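Local atomic coordinates of 2-keto-3-deoxygluconate kinase (Thermotoga maritima, PDB entry 2AFB), a protein that probably catalyses the ATP-dependent phosphorylation of 2-keto-3-deoxygluconate to its 6-phosphate, as a sugar kinase of the pfkB family. Residues Ala52-Met57 with Phe329-Ile334; Ala139-His143 with Ile299-Leu303; Ile284-Ala290 with Lys322-Asp328; Ala317-Leu321 with Glu336-Ala341. One frame throughout, in Å; residues are numbered along the deposited sequence.

Contact 1 of 4, residues Ala52-Met57 with Phe329-Ile334; sequences AFLAQM and FVVLSI
Phe-53 and Val-330 meet near the middle of this contact, where helix 46-56 lies against an irregular run of chain. The Phe-53 ring presents CD2 to the valine fork: Val-330 CG2 lies obliquely at 3.6 Å from that atom, while CG1 sits in the ring plane at its edge. Phe-53 extends this way because its CG is anti to the backbone N (chi1 -176°). Within the same segment, the CE methyl of selenomethionine Met-57 lies over one face of the ring, displaced toward the rim, and it also comes 3.5 Å from Leu-332 O. Its SE packs on Ile-334 CG1. At the other end, Ala-52 CB makes a CH-pi contact with the face of Phe-329, 3.5 Å from the ring centroid.

In the α/β fold of the ribokinase clan this is a meeting of helix 46-56 with the connection between helices 308-322 and 334-341. Polar groups contribute here too. Gln-56 runs its CG past Val-330 O and bends at chi2 (-71°), bringing OE1 to Leu-332 N in a weak hydrogen bond of 3.4 Å. A water joins the two backbones as well, donating to Gln-56 O at 2.7 Å and to Leu-332 O at 2.6 Å.

Further out, Phe-329 stacks on His-79 and meets Phe-83 edge-to-face. Gln-56 NE2 reaches Phe-83 O in another weak bond, and Ser-333 OG caps Glu-336 N at the start of the next helix. Val-331 O accepts a hydrogen bond from Arg-32 of the second subunit.

Contact 2 of 4, residues Ala139-His143 with Ile299-Leu303; sequences ARWFH and IYGSL
The indole of Trp-141 takes the CG2 methyl of Ile-299 squarely over one face. This CH-pi contact is centred on the five-membered ring, with the methyl 3.7 Å from its centroid and only 7° off the ring normal. Ser-302 CB and Leu-303 CD2 approach the six-membered ring obliquely, the serine carbon at CH2 and the leucine methyl at CE3. The imidazole of His-143 receives Ile-299 CD1, also obliquely, 3.9 Å from ND1.

The arrangement is a worked example of helix-on-sheet packing in the α/β core of a ribokinase-like fold. Strand 139-145 lies inside the large sheet between strands 14-18 and 172-176, and helix 290-304 runs almost antiparallel to it, at 164° between the two short segments. Their axes are 10.9 Å apart, a distance bridged largely by the indole. A chi1 of -154° swings the Trp-141 indole away from its own backbone N and lays the ring against one face of the helix, on Ile-299, Ser-302 and Leu-303.

Ile-299 is shared between the two rings. Its CG2 serves the tryptophan face; its CG1 is 3.6 Å from Trp-141 NE1; its CD1 goes on to the histidine. The polar ring atoms find their partner on the neighbouring strand: Trp-141 NE1 and His-143 ND1 both hydrogen-bond to Ser-174 OG. That shared hydroxyl should help fix the turn of both rings. Ser-302 OG bonds to Leu-298 O within its own helix and to Lys-311 NZ. Toward the surface, Leu-303 CD2 also touches the aliphatic start of Arg-140, 4.0 Å from CB.

Contact 3 of 4, residues Ile284-Ala290 with Lys322-Asp328; sequences IVDRVGA and KHTIPGD
Lys-322 NZ donates to Val-288 O, 2.8 Å away, in a contact between two loops. From Asp-286 the loop 284-290 carries the start of a variant (Asp-Arg-Val-Gly-Ala) of the DTxGAGD signature of the pfkB family, which in relatives shapes the anion hole at the phosphate-transfer site.

Among side-chain hydrogen bonds, Lys-322 NZ donates further to Ile-325 O at 2.7 Å and Gly-327 O at 2.8 Å, with a weak bond to Asp-286 O; the carbonyl cage recalls the potassium site of ribokinase. A methionine in its place would probably leave these converging oxygens without a donor and unsettle both loops. Asp-286 OD2 accepts from Gly-327 N, which stands above the carboxylate plane, and also forms a salt bridge with Arg-24; its OD1 closes an Asx turn onto Val-288 N.

Among backbone bonds, His-323 O receives Val-285 N, at 2.9 Å, and Asp-286 N, at 3.0 Å.

Apolar contacts flank these: Val-285 CG1 rests on Pro-326 CG, and Ala-290 CB lies over the His-323 ring, whose nitrogens bond Ser-319 O and Arg-254. At Gly-289 a CB would strike Asp-328 O; one water donates to Gly-289 O and, at 2.6 Å, to Asp-328 O.

Contact 4 of 4, residues Ala317-Leu321 with Glu336-Ala341; sequences AASCL and EIEKLA. With CA (calcium ion), chain G.
Leu-340 and Ala-317 form the centre of this contact between two helices; no hydrogen bond crosses between the two segments, and carbon packing carries it. A chi1 of 180° sets Leu-340 CG beside its carbonyl carbon and sends CD2 across, 3.6 Å from Ala-317 O and 3.7 Å from Leu-321 CG. The two leucines point at one another tip to tip, and Cys-320 SG flanks the same methyl more loosely. Ala-317 answers with a single methyl that touches several partners: CB lies 3.7 Å from Ile-337 O and 3.8 Å from Ala-341 CB, close against the backbone of the other helix.

Ile-337 completes the set. Its CG2 leans on Ala-317 CB, and its CD1 meets Ala-318 CB at 3.8 Å, while Leu-321 CD1 rests near its CA. An alanine in place of Leu-321 would probably open a gap between Leu-340 CD2 and Ile-337 and free the Leu-340 tip to turn.

On the far side of helix 334-341, Glu-338 holds a calcium ion with both oxygens, OE1 at 2.6 Å and OE2 at 2.5 Å. A water and His-8, from what is evidently the N-terminal purification tag, also bind it, so the site is probably not part of the enzyme's chemistry.

The short helical segments cross at 107° with axes 9.0 Å apart. Helix 308-322 is backed by helix 290-304, where Ala-318 touches Ala-297. Tyr-280 of strand 273-283 packs on Ala-317, Cys-320 and Leu-340, and Gln-108 of the second subunit packs on Cys-320, Leu-321 and Leu-340.

In the fold
Contacts 1 and 4 are largely buried, while contacts 2 and 3 run from core to surface. Contacts 1, 3 and 4 gather round the chain between helices 308-322 and 334-341 and all touch the second subunit; contact 2 touches no other chain. Leu-332 of contact 1 packs on Ala-318, Leu-321 and Ile-337 of contact 4, and Tyr-300 of contact 2 lies against Met-57 and Ile-334. Chemistry follows place: helix against sheet or helix is joined by carbon contacts in contacts 2 and 4, loop against loop by charge and backbone bonds in contact 3, and helix against loop by a mixture in contact 1.

Contact 1 of 4, residues Ala52-Met57 with Phe329-Ile334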
loop_
_atom_site.group_PDB
_atom_site.type_symbol
_atom_site.label_atom_id
_atom_site.label_comp_id
_atom_site.label_asym_id
_atom_site.label_seq_id
_atom_site.Cartn_x
_atom_site.Cartn_y
_atom_site.Cartn_z
ATOM N N ALA A 52 -17.656 19.555 -10.264
ATOM C CA ALA A 52 -17.431 18.145 -10.538
ATOM C C ALA A 52 -18.736 17.395 -10.478
ATOM O O ALA A 52 -18.905 16.455 -11.260
ATOM C CB ALA A 52 -16.392 17.523 -9.578
ATOM N N PHE A 53 -19.634 17.808 -9.575
ATOM C CA PHE A 53 -21.004 17.232 -9.490
ATOM C C PHE A 53 -21.774 17.473 -10.791
ATOM O O PHE A 53 -22.260 16.573 -11.477
ATOM C CB PHE A 53 -21.776 17.790 -8.267
ATOM C CG PHE A 53 -23.115 17.176 -8.101
ATOM C CD1 PHE A 53 -24.179 17.600 -8.881
ATOM C CD2 PHE A 53 -23.298 16.099 -7.257
ATOM C CE1 PHE A 53 -25.393 16.984 -8.829
ATOM C CE2 PHE A 53 -24.522 15.486 -7.192
ATOM C CZ PHE A 53 -25.575 15.929 -7.983
ATOM N N LEU A 54 -21.828 18.724 -11.167
ATOM C CA LEU A 54 -22.511 19.073 -12.422
ATOM C C LEU A 54 -21.898 18.356 -13.646
ATOM O O LEU A 54 -22.623 17.944 -14.511
ATOM C CB LEU A 54 -22.565 20.604 -12.605
ATOM C CG LEU A 54 -23.391 21.221 -11.467
ATOM C CD1 LEU A 54 -23.076 22.700 -11.353
ATOM C CD2 LEU A 54 -24.858 20.956 -11.603
ATOM N N ALA A 55 -20.577 18.208 -13.712
ATOM C CA ALA A 55 -19.989 17.419 -14.792
ATOM C C ALA A 55 -20.413 15.939 -14.713
ATOM O O ALA A 55 -20.733 15.343 -15.725
ATOM C CB ALA A 55 -18.467 17.562 -14.815
ATOM N N GLN A 56 -20.446 15.379 -13.512
ATOM C CA GLN A 56 -20.858 14.000 -13.302
ATOM C C GLN A 56 -22.334 13.792 -13.743
ATOM O O GLN A 56 -22.703 12.748 -14.203
ATOM C CB GLN A 56 -20.638 13.618 -11.822
ATOM C CG GLN A 56 -19.130 13.310 -11.451
ATOM C CD GLN A 56 -18.658 11.979 -12.080
ATOM O OE1 GLN A 56 -19.159 10.901 -11.740
ATOM N NE2 GLN A 56 -17.709 12.066 -13.015
HETATM N N MSE A 57 -23.174 14.808 -13.615
HETATM C CA MSE A 57 -24.518 14.746 -14.135
HETATM C C MSE A 57 -24.618 14.966 -15.638
HETATM O O MSE A 57 -25.719 14.852 -16.184
HETATM C CB MSE A 57 -25.390 15.846 -13.524
HETATM C CG MSE A 57 -25.539 15.860 -12.035
HETATM SE SE MSE A 57 -26.194 14.188 -11.303
HETATM C CE MSE A 57 -24.433 13.198 -10.735
ATOM N N PHE A 329 -14.929 14.910 -4.447
ATOM C CA PHE A 329 -15.843 14.938 -5.578
ATOM C C PHE A 329 -16.771 13.711 -5.487
ATOM O O PHE A 329 -16.355 12.643 -5.048
ATOM C CB PHE A 329 -15.008 14.809 -6.869
ATOM C CG PHE A 329 -14.214 16.033 -7.274
ATOM C CD1 PHE A 329 -14.133 17.196 -6.494
ATOM C CD2 PHE A 329 -13.472 15.995 -8.457
ATOM C CE1 PHE A 329 -13.380 18.284 -6.909
ATOM C CE2 PHE A 329 -12.733 17.107 -8.874
ATOM C CZ PHE A 329 -12.712 18.253 -8.113
ATOM N N VAL A 330 -18.012 13.840 -5.931
ATOM C CA VAL A 330 -18.880 12.683 -6.102
ATOM C C VAL A 330 -18.411 11.871 -7.310
ATOM O O VAL A 330 -17.841 12.410 -8.275
ATOM C CB VAL A 330 -20.381 13.047 -6.359
ATOM C CG1 VAL A 330 -20.958 13.839 -5.214
ATOM C CG2 VAL A 330 -20.586 13.791 -7.708
ATOM N N VAL A 331 -18.626 10.569 -7.226
ATOM C CA VAL A 331 -18.619 9.676 -8.376
ATOM C C VAL A 331 -20.019 9.089 -8.329
ATOM O O VAL A 331 -20.281 8.216 -7.505
ATOM C CB VAL A 331 -17.553 8.541 -8.209
ATOM C CG1 VAL A 331 -17.608 7.546 -9.305
ATOM C CG2 VAL A 331 -16.163 9.129 -8.078
ATOM N N LEU A 332 -20.935 9.632 -9.136
ATOM C CA LEU A 332 -22.339 9.270 -9.075
ATOM C C LEU A 332 -22.947 9.421 -10.450
ATOM O O LEU A 332 -22.510 10.279 -11.232
ATOM C CB LEU A 332 -23.074 10.199 -8.103
ATOM C CG LEU A 332 -22.965 9.869 -6.613
ATOM C CD1 LEU A 332 -23.803 10.867 -5.799
ATOM C CD2 LEU A 332 -23.357 8.456 -6.323
ATOM N N SER A 333 -23.910 8.549 -10.749
ATOM C CA SER A 333 -24.821 8.681 -11.886
ATOM C C SER A 333 -26.191 9.173 -11.428
ATOM O O SER A 333 -26.565 9.015 -10.283
ATOM C CB SER A 333 -25.015 7.331 -12.586
ATOM O OG SER A 333 -25.747 6.460 -11.763
ATOM N N ILE A 334 -26.957 9.730 -12.357
ATOM C CA ILE A 334 -28.327 10.161 -12.090
ATOM C C ILE A 334 -29.161 8.988 -11.536
ATOM O O ILE A 334 -29.877 9.117 -10.528
ATOM C CB ILE A 334 -28.977 10.755 -13.390
ATOM C CG1 ILE A 334 -28.171 11.963 -13.852
ATOM C CG2 ILE A 334 -30.446 11.190 -13.140
ATOM C CD1 ILE A 334 -28.368 12.279 -15.330
HETATM O O HOH W 1 -21.992 10.154 -13.798
#

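Contact 2 of 4, residues Ala139-His143 with Ile299-Leu303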
loop_
_atom_site.group_PDB
_atom_site.type_symbol
_atom_site.label_atom_id
_atom_site.label_comp_id
_atom_site.label_asym_id
_atom_site.label_seq_id
_atom_site.Cartn_x
_atom_site.Cartn_y
_atom_site.Cartn_z
ATOM N N ALA A 139 -23.537 31.194 -20.482
ATOM C CA ALA A 139 -23.718 30.455 -19.224
ATOM C C ALA A 139 -25.183 30.471 -18.782
ATOM O O ALA A 139 -25.831 31.500 -18.838
ATOM C CB ALA A 139 -22.821 31.043 -18.097
ATOM N N ARG A 140 -25.683 29.339 -18.326
ATOM C CA ARG A 140 -27.040 29.283 -17.773
ATOM C C ARG A 140 -26.984 29.505 -16.263
ATOM O O ARG A 140 -28.005 29.788 -15.627
ATOM C CB ARG A 140 -27.687 27.925 -18.037
ATOM C CG ARG A 140 -27.419 27.340 -19.416
ATOM C CD ARG A 140 -28.527 27.591 -20.396
ATOM N NE ARG A 140 -29.553 26.537 -20.399
ATOM C CZ ARG A 140 -29.864 25.724 -21.426
ATOM N NH1 ARG A 140 -29.216 25.743 -22.600
ATOM N NH2 ARG A 140 -30.853 24.857 -21.272
ATOM N N TRP A 141 -25.782 29.390 -15.693
ATOM C CA TRP A 141 -25.618 29.383 -14.234
ATOM C C TRP A 141 -24.212 29.729 -13.810
ATOM O O TRP A 141 -23.270 29.359 -14.480
ATOM C CB TRP A 141 -25.950 28.005 -13.652
ATOM C CG TRP A 141 -26.396 28.038 -12.236
ATOM C CD1 TRP A 141 -25.604 28.203 -11.133
ATOM C CD2 TRP A 141 -27.741 27.881 -11.738
ATOM N NE1 TRP A 141 -26.361 28.160 -9.995
ATOM C CE2 TRP A 141 -27.672 27.930 -10.334
ATOM C CE3 TRP A 141 -28.961 27.602 -12.335
ATOM C CZ2 TRP A 141 -28.794 27.771 -9.520
ATOM C CZ3 TRP A 141 -30.108 27.488 -11.526
ATOM C CH2 TRP A 141 -30.012 27.580 -10.143
ATOM N N PHE A 142 -24.138 30.479 -12.696
ATOM C CA PHE A 142 -22.914 30.857 -11.995
ATOM C C PHE A 142 -23.054 30.636 -10.479
ATOM O O PHE A 142 -24.014 31.079 -9.830
ATOM C CB PHE A 142 -22.557 32.307 -12.249
ATOM C CG PHE A 142 -21.309 32.727 -11.575
ATOM C CD1 PHE A 142 -20.104 32.238 -11.983
ATOM C CD2 PHE A 142 -21.343 33.581 -10.479
ATOM C CE1 PHE A 142 -18.940 32.634 -11.341
ATOM C CE2 PHE A 142 -20.166 33.957 -9.825
ATOM C CZ PHE A 142 -18.983 33.512 -10.270
ATOM N N HIS A 143 -22.083 29.929 -9.951
ATOM C CA HIS A 143 -22.037 29.541 -8.545
ATOM C C HIS A 143 -20.742 29.983 -7.844
ATOM O O HIS A 143 -19.665 29.808 -8.399
ATOM C CB HIS A 143 -22.210 28.017 -8.394
ATOM C CG HIS A 143 -22.173 27.580 -6.975
ATOM N ND1 HIS A 143 -23.216 27.813 -6.110
ATOM C CD2 HIS A 143 -21.178 27.025 -6.240
ATOM C CE1 HIS A 143 -22.887 27.360 -4.913
ATOM N NE2 HIS A 143 -21.640 26.910 -4.960
ATOM N N ILE A 299 -28.594 22.853 -7.911
ATOM C CA ILE A 299 -28.380 23.578 -9.166
ATOM C C ILE A 299 -28.882 22.722 -10.334
ATOM O O ILE A 299 -29.615 23.202 -11.218
ATOM C CB ILE A 299 -26.917 23.880 -9.369
ATOM C CG1 ILE A 299 -26.477 24.932 -8.360
ATOM C CG2 ILE A 299 -26.635 24.364 -10.750
ATOM C CD1 ILE A 299 -24.960 25.029 -8.234
ATOM N N TYR A 300 -28.455 21.464 -10.329
ATOM C CA TYR A 300 -28.853 20.510 -11.345
ATOM C C TYR A 300 -30.371 20.469 -11.401
ATOM O O TYR A 300 -30.922 20.644 -12.461
ATOM C CB TYR A 300 -28.272 19.107 -11.091
ATOM C CG TYR A 300 -28.675 18.100 -12.121
ATOM C CD1 TYR A 300 -28.174 18.158 -13.420
ATOM C CD2 TYR A 300 -29.613 17.108 -11.831
ATOM C CE1 TYR A 300 -28.568 17.218 -14.390
ATOM C CE2 TYR A 300 -30.017 16.192 -12.802
ATOM C CZ TYR A 300 -29.480 16.256 -14.065
ATOM O OH TYR A 300 -29.883 15.341 -15.008
ATOM N N GLY A 301 -31.039 20.260 -10.261
ATOM C CA GLY A 301 -32.493 20.148 -10.240
ATOM C C GLY A 301 -33.212 21.389 -10.767
ATOM O O GLY A 301 -34.245 21.302 -11.392
ATOM N N SER A 302 -32.663 22.552 -10.470
ATOM C CA SER A 302 -33.247 23.784 -10.902
ATOM C C SER A 302 -33.116 23.929 -12.419
ATOM O O SER A 302 -34.070 24.327 -13.049
ATOM C CB SER A 302 -32.605 24.952 -10.187
ATOM O OG SER A 302 -32.759 24.779 -8.793
ATOM N N LEU A 303 -31.949 23.591 -12.972
ATOM C CA LEU A 303 -31.749 23.568 -14.424
ATOM C C LEU A 303 -32.666 22.590 -15.091
ATOM O O LEU A 303 -33.150 22.860 -16.187
ATOM C CB LEU A 303 -30.324 23.248 -14.791
ATOM C CG LEU A 303 -29.382 24.433 -14.441
ATOM C CD1 LEU A 303 -27.929 24.073 -14.533
ATOM C CD2 LEU A 303 -29.672 25.650 -15.371
#

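Contact 3 of 4, residues Ile284-Ala290 with Lys322-Asp328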
loop_
_atom_site.group_PDB
_atom_site.type_symbol
_atom_site.label_atom_id
_atom_site.label_comp_id
_atom_site.label_asym_id
_atom_site.label_seq_id
_atom_site.Cartn_x
_atom_site.Cartn_y
_atom_site.Cartn_z
ATOM N N ILE A 284 -20.465 7.180 7.910
ATOM C CA ILE A 284 -19.679 8.016 7.049
ATOM C C ILE A 284 -18.340 7.378 6.617
ATOM O O ILE A 284 -17.638 6.818 7.441
ATOM C CB ILE A 284 -19.421 9.357 7.823
ATOM C CG1 ILE A 284 -20.769 10.061 8.099
ATOM C CG2 ILE A 284 -18.497 10.233 7.082
ATOM C CD1 ILE A 284 -20.667 11.195 9.086
ATOM N N VAL A 285 -18.021 7.431 5.320
ATOM C CA VAL A 285 -16.688 7.106 4.786
ATOM C C VAL A 285 -15.839 8.427 4.678
ATOM O O VAL A 285 -14.682 8.504 5.135
ATOM C CB VAL A 285 -16.790 6.517 3.405
ATOM C CG1 VAL A 285 -15.432 6.419 2.738
ATOM C CG2 VAL A 285 -17.505 5.183 3.451
ATOM N N ASP A 286 -16.437 9.450 4.075
ATOM C CA ASP A 286 -15.785 10.755 3.892
ATOM C C ASP A 286 -16.849 11.825 3.719
ATOM O O ASP A 286 -17.379 11.977 2.628
ATOM C CB ASP A 286 -14.866 10.731 2.662
ATOM C CG ASP A 286 -13.811 11.881 2.651
ATOM O OD1 ASP A 286 -14.035 12.983 3.285
ATOM O OD2 ASP A 286 -12.749 11.648 1.990
ATOM N N ARG A 287 -17.111 12.596 4.774
ATOM C CA ARG A 287 -18.139 13.652 4.698
ATOM C C ARG A 287 -17.712 14.893 3.914
ATOM O O ARG A 287 -18.554 15.738 3.573
ATOM C CB ARG A 287 -18.596 14.084 6.086
ATOM C CG ARG A 287 -17.871 15.295 6.646
ATOM C CD ARG A 287 -18.347 15.633 8.066
ATOM N NE ARG A 287 -19.141 16.866 8.215
ATOM C CZ ARG A 287 -19.278 17.534 9.383
ATOM N NH1 ARG A 287 -18.668 17.105 10.483
ATOM N NH2 ARG A 287 -20.017 18.643 9.472
ATOM N N VAL A 288 -16.420 15.035 3.658
ATOM C CA VAL A 288 -15.939 16.184 2.881
ATOM C C VAL A 288 -16.667 16.242 1.518
ATOM O O VAL A 288 -16.801 15.229 0.828
ATOM C CB VAL A 288 -14.392 16.198 2.681
ATOM C CG1 VAL A 288 -13.968 17.420 1.846
ATOM C CG2 VAL A 288 -13.710 16.252 4.052
ATOM N N GLY A 289 -17.130 17.434 1.154
ATOM C CA GLY A 289 -17.844 17.631 -0.140
ATOM C C GLY A 289 -19.353 17.422 -0.088
ATOM O O GLY A 289 -20.051 17.655 -1.084
ATOM N N ALA A 290 -19.883 17.007 1.059
ATOM C CA ALA A 290 -21.304 16.596 1.099
ATOM C C ALA A 290 -22.232 17.800 0.865
ATOM O O ALA A 290 -23.154 17.773 0.026
ATOM C CB ALA A 290 -21.611 15.918 2.426
ATOM N N LYS A 322 -22.670 11.174 -1.255
ATOM C CA LYS A 322 -21.311 11.701 -1.195
ATOM C C LYS A 322 -20.621 11.235 0.106
ATOM O O LYS A 322 -19.451 10.902 0.087
ATOM C CB LYS A 322 -21.284 13.255 -1.295
ATOM C CG LYS A 322 -19.901 13.915 -1.156
ATOM C CD LYS A 322 -18.825 13.282 -2.040
ATOM C CE LYS A 322 -17.390 13.429 -1.509
ATOM N NZ LYS A 322 -16.989 12.692 -0.247
ATOM N N HIS A 323 -21.358 11.159 1.212
ATOM C CA HIS A 323 -20.767 10.791 2.510
ATOM C C HIS A 323 -20.088 9.408 2.427
ATOM O O HIS A 323 -19.286 9.063 3.310
ATOM C CB HIS A 323 -21.802 10.715 3.611
ATOM C CG HIS A 323 -22.294 12.032 4.135
ATOM N ND1 HIS A 323 -23.254 12.793 3.488
ATOM C CD2 HIS A 323 -22.038 12.663 5.300
ATOM C CE1 HIS A 323 -23.550 13.844 4.230
ATOM N NE2 HIS A 323 -22.805 13.807 5.322
ATOM N N THR A 324 -20.411 8.627 1.375
ATOM C CA THR A 324 -19.953 7.221 1.208
ATOM C C THR A 324 -18.748 7.068 0.296
ATOM O O THR A 324 -18.219 5.940 0.132
ATOM C CB THR A 324 -21.089 6.281 0.635
ATOM O OG1 THR A 324 -21.371 6.634 -0.720
ATOM C CG2 THR A 324 -22.384 6.452 1.444
ATOM N N ILE A 325 -18.358 8.173 -0.315
ATOM C CA ILE A 325 -17.347 8.207 -1.395
ATOM C C ILE A 325 -16.084 8.959 -0.930
ATOM O O ILE A 325 -16.185 10.151 -0.624
ATOM C CB ILE A 325 -17.958 8.873 -2.637
ATOM C CG1 ILE A 325 -19.125 8.040 -3.152
ATOM C CG2 ILE A 325 -17.012 9.012 -3.819
ATOM C CD1 ILE A 325 -19.919 8.808 -4.162
ATOM N N PRO A 326 -14.911 8.247 -0.867
ATOM C CA PRO A 326 -13.614 8.835 -0.541
ATOM C C PRO A 326 -13.272 9.997 -1.473
ATOM O O PRO A 326 -13.589 9.952 -2.651
ATOM C CB PRO A 326 -12.622 7.679 -0.745
ATOM C CG PRO A 326 -13.440 6.421 -0.574
ATOM C CD PRO A 326 -14.794 6.785 -1.122
ATOM N N GLY A 327 -12.743 11.076 -0.896
ATOM C CA GLY A 327 -12.386 12.269 -1.644
ATOM C C GLY A 327 -13.398 13.377 -1.532
ATOM O O GLY A 327 -14.299 13.326 -0.690
ATOM N N ASP A 328 -13.218 14.405 -2.366
ATOM C CA ASP A 328 -14.014 15.626 -2.282
ATOM C C ASP A 328 -15.134 15.637 -3.359
ATOM O O ASP A 328 -16.147 16.320 -3.215
ATOM C CB ASP A 328 -13.116 16.888 -2.462
ATOM C CG ASP A 328 -12.152 17.149 -1.303
ATOM O OD1 ASP A 328 -11.892 16.251 -0.513
ATOM O OD2 ASP A 328 -11.618 18.285 -1.184
HETATM O O HOH W 2 -18.718 16.840 -3.486
#

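Contact 4 of 4, residues Ala317-Leu321 with Glu336-Ala341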
loop_
_atom_site.group_PDB
_atom_site.type_symbol
_atom_site.label_atom_id
_atom_site.label_comp_id
_atom_site.label_asym_id
_atom_site.label_seq_id
_atom_site.Cartn_x
_atom_site.Cartn_y
_atom_site.Cartn_z
ATOM N N ALA A 317 -30.643 12.861 -1.406
ATOM C CA ALA A 317 -30.076 11.579 -1.845
ATOM C C ALA A 317 -28.598 11.668 -2.292
ATOM O O ALA A 317 -27.743 10.872 -1.865
ATOM C CB ALA A 317 -30.930 10.981 -2.920
ATOM N N ALA A 318 -28.317 12.640 -3.122
ATOM C CA ALA A 318 -26.981 12.865 -3.704
ATOM C C ALA A 318 -25.933 13.212 -2.685
ATOM O O ALA A 318 -24.833 12.696 -2.734
ATOM C CB ALA A 318 -27.024 13.966 -4.771
ATOM N N SER A 319 -26.288 14.083 -1.772
ATOM C CA SER A 319 -25.399 14.546 -0.761
ATOM C C SER A 319 -25.247 13.510 0.358
ATOM O O SER A 319 -24.170 13.358 0.875
ATOM C CB SER A 319 -25.818 15.946 -0.237
ATOM O OG SER A 319 -27.114 15.938 0.329
ATOM N N CYS A 320 -26.289 12.750 0.658
ATOM C CA CYS A 320 -26.139 11.528 1.455
ATOM C C CYS A 320 -25.093 10.568 0.870
ATOM O O CYS A 320 -24.187 10.099 1.555
ATOM C CB CYS A 320 -27.482 10.798 1.590
ATOM S SG CYS A 320 -27.388 9.147 2.375
ATOM N N LEU A 321 -25.234 10.272 -0.406
ATOM C CA LEU A 321 -24.310 9.366 -1.098
ATOM C C LEU A 321 -22.877 9.876 -1.107
ATOM O O LEU A 321 -21.941 9.088 -0.936
ATOM C CB LEU A 321 -24.788 9.045 -2.511
ATOM C CG LEU A 321 -26.034 8.138 -2.616
ATOM C CD1 LEU A 321 -26.654 8.197 -3.991
ATOM C CD2 LEU A 321 -25.713 6.685 -2.298
ATOM N N GLU A 336 -28.302 6.262 -9.894
ATOM C CA GLU A 336 -27.936 5.877 -8.527
ATOM C C GLU A 336 -28.602 6.760 -7.492
ATOM O O GLU A 336 -29.160 6.280 -6.505
ATOM C CB GLU A 336 -26.392 5.918 -8.345
ATOM C CG GLU A 336 -25.727 4.698 -9.026
ATOM C CD GLU A 336 -24.151 4.765 -9.161
ATOM O OE1 GLU A 336 -23.555 5.861 -8.974
ATOM O OE2 GLU A 336 -23.533 3.701 -9.494
ATOM N N ILE A 337 -28.543 8.062 -7.726
ATOM C CA ILE A 337 -29.211 9.040 -6.874
ATOM C C ILE A 337 -30.731 8.835 -6.873
ATOM O O ILE A 337 -31.363 8.801 -5.818
ATOM C CB ILE A 337 -28.870 10.480 -7.350
ATOM C CG1 ILE A 337 -27.368 10.684 -7.375
ATOM C CG2 ILE A 337 -29.618 11.545 -6.501
ATOM C CD1 ILE A 337 -26.946 11.970 -7.976
ATOM N N GLU A 338 -31.339 8.730 -8.054
ATOM C CA GLU A 338 -32.778 8.513 -8.119
ATOM C C GLU A 338 -33.210 7.258 -7.398
ATOM O O GLU A 338 -34.260 7.248 -6.769
ATOM C CB GLU A 338 -33.263 8.398 -9.563
ATOM C CG GLU A 338 -33.306 9.725 -10.283
ATOM C CD GLU A 338 -33.719 9.607 -11.755
ATOM O OE1 GLU A 338 -33.698 8.465 -12.322
ATOM O OE2 GLU A 338 -34.066 10.679 -12.339
ATOM N N LYS A 339 -32.404 6.203 -7.507
ATOM C CA LYS A 339 -32.681 4.919 -6.870
ATOM C C LYS A 339 -32.790 5.071 -5.337
ATOM O O LYS A 339 -33.664 4.490 -4.682
ATOM C CB LYS A 339 -31.567 3.916 -7.227
ATOM C CG LYS A 339 -31.764 2.485 -6.680
ATOM C CD LYS A 339 -33.032 1.828 -7.224
ATOM C CE LYS A 339 -33.335 0.510 -6.511
ATOM N NZ LYS A 339 -32.209 -0.447 -6.688
ATOM N N LEU A 340 -31.913 5.881 -4.766
ATOM C CA LEU A 340 -31.954 6.143 -3.330
ATOM C C LEU A 340 -33.179 7.003 -2.994
ATOM O O LEU A 340 -33.989 6.625 -2.175
ATOM C CB LEU A 340 -30.670 6.831 -2.872
ATOM C CG LEU A 340 -30.642 7.150 -1.377
ATOM C CD1 LEU A 340 -30.879 5.923 -0.541
ATOM C CD2 LEU A 340 -29.339 7.801 -1.054
ATOM N N ALA A 341 -33.301 8.148 -3.649
ATOM C CA ALA A 341 -34.429 9.049 -3.465
ATOM C C ALA A 341 -35.755 8.308 -3.577
ATOM O O ALA A 341 -36.646 8.561 -2.801
ATOM C CB ALA A 341 -34.360 10.245 -4.463
HETATM CA CA CA G . -34.188 9.533 -14.603
HETATM O O HOH W 3 -35.901 7.937 -16.269
#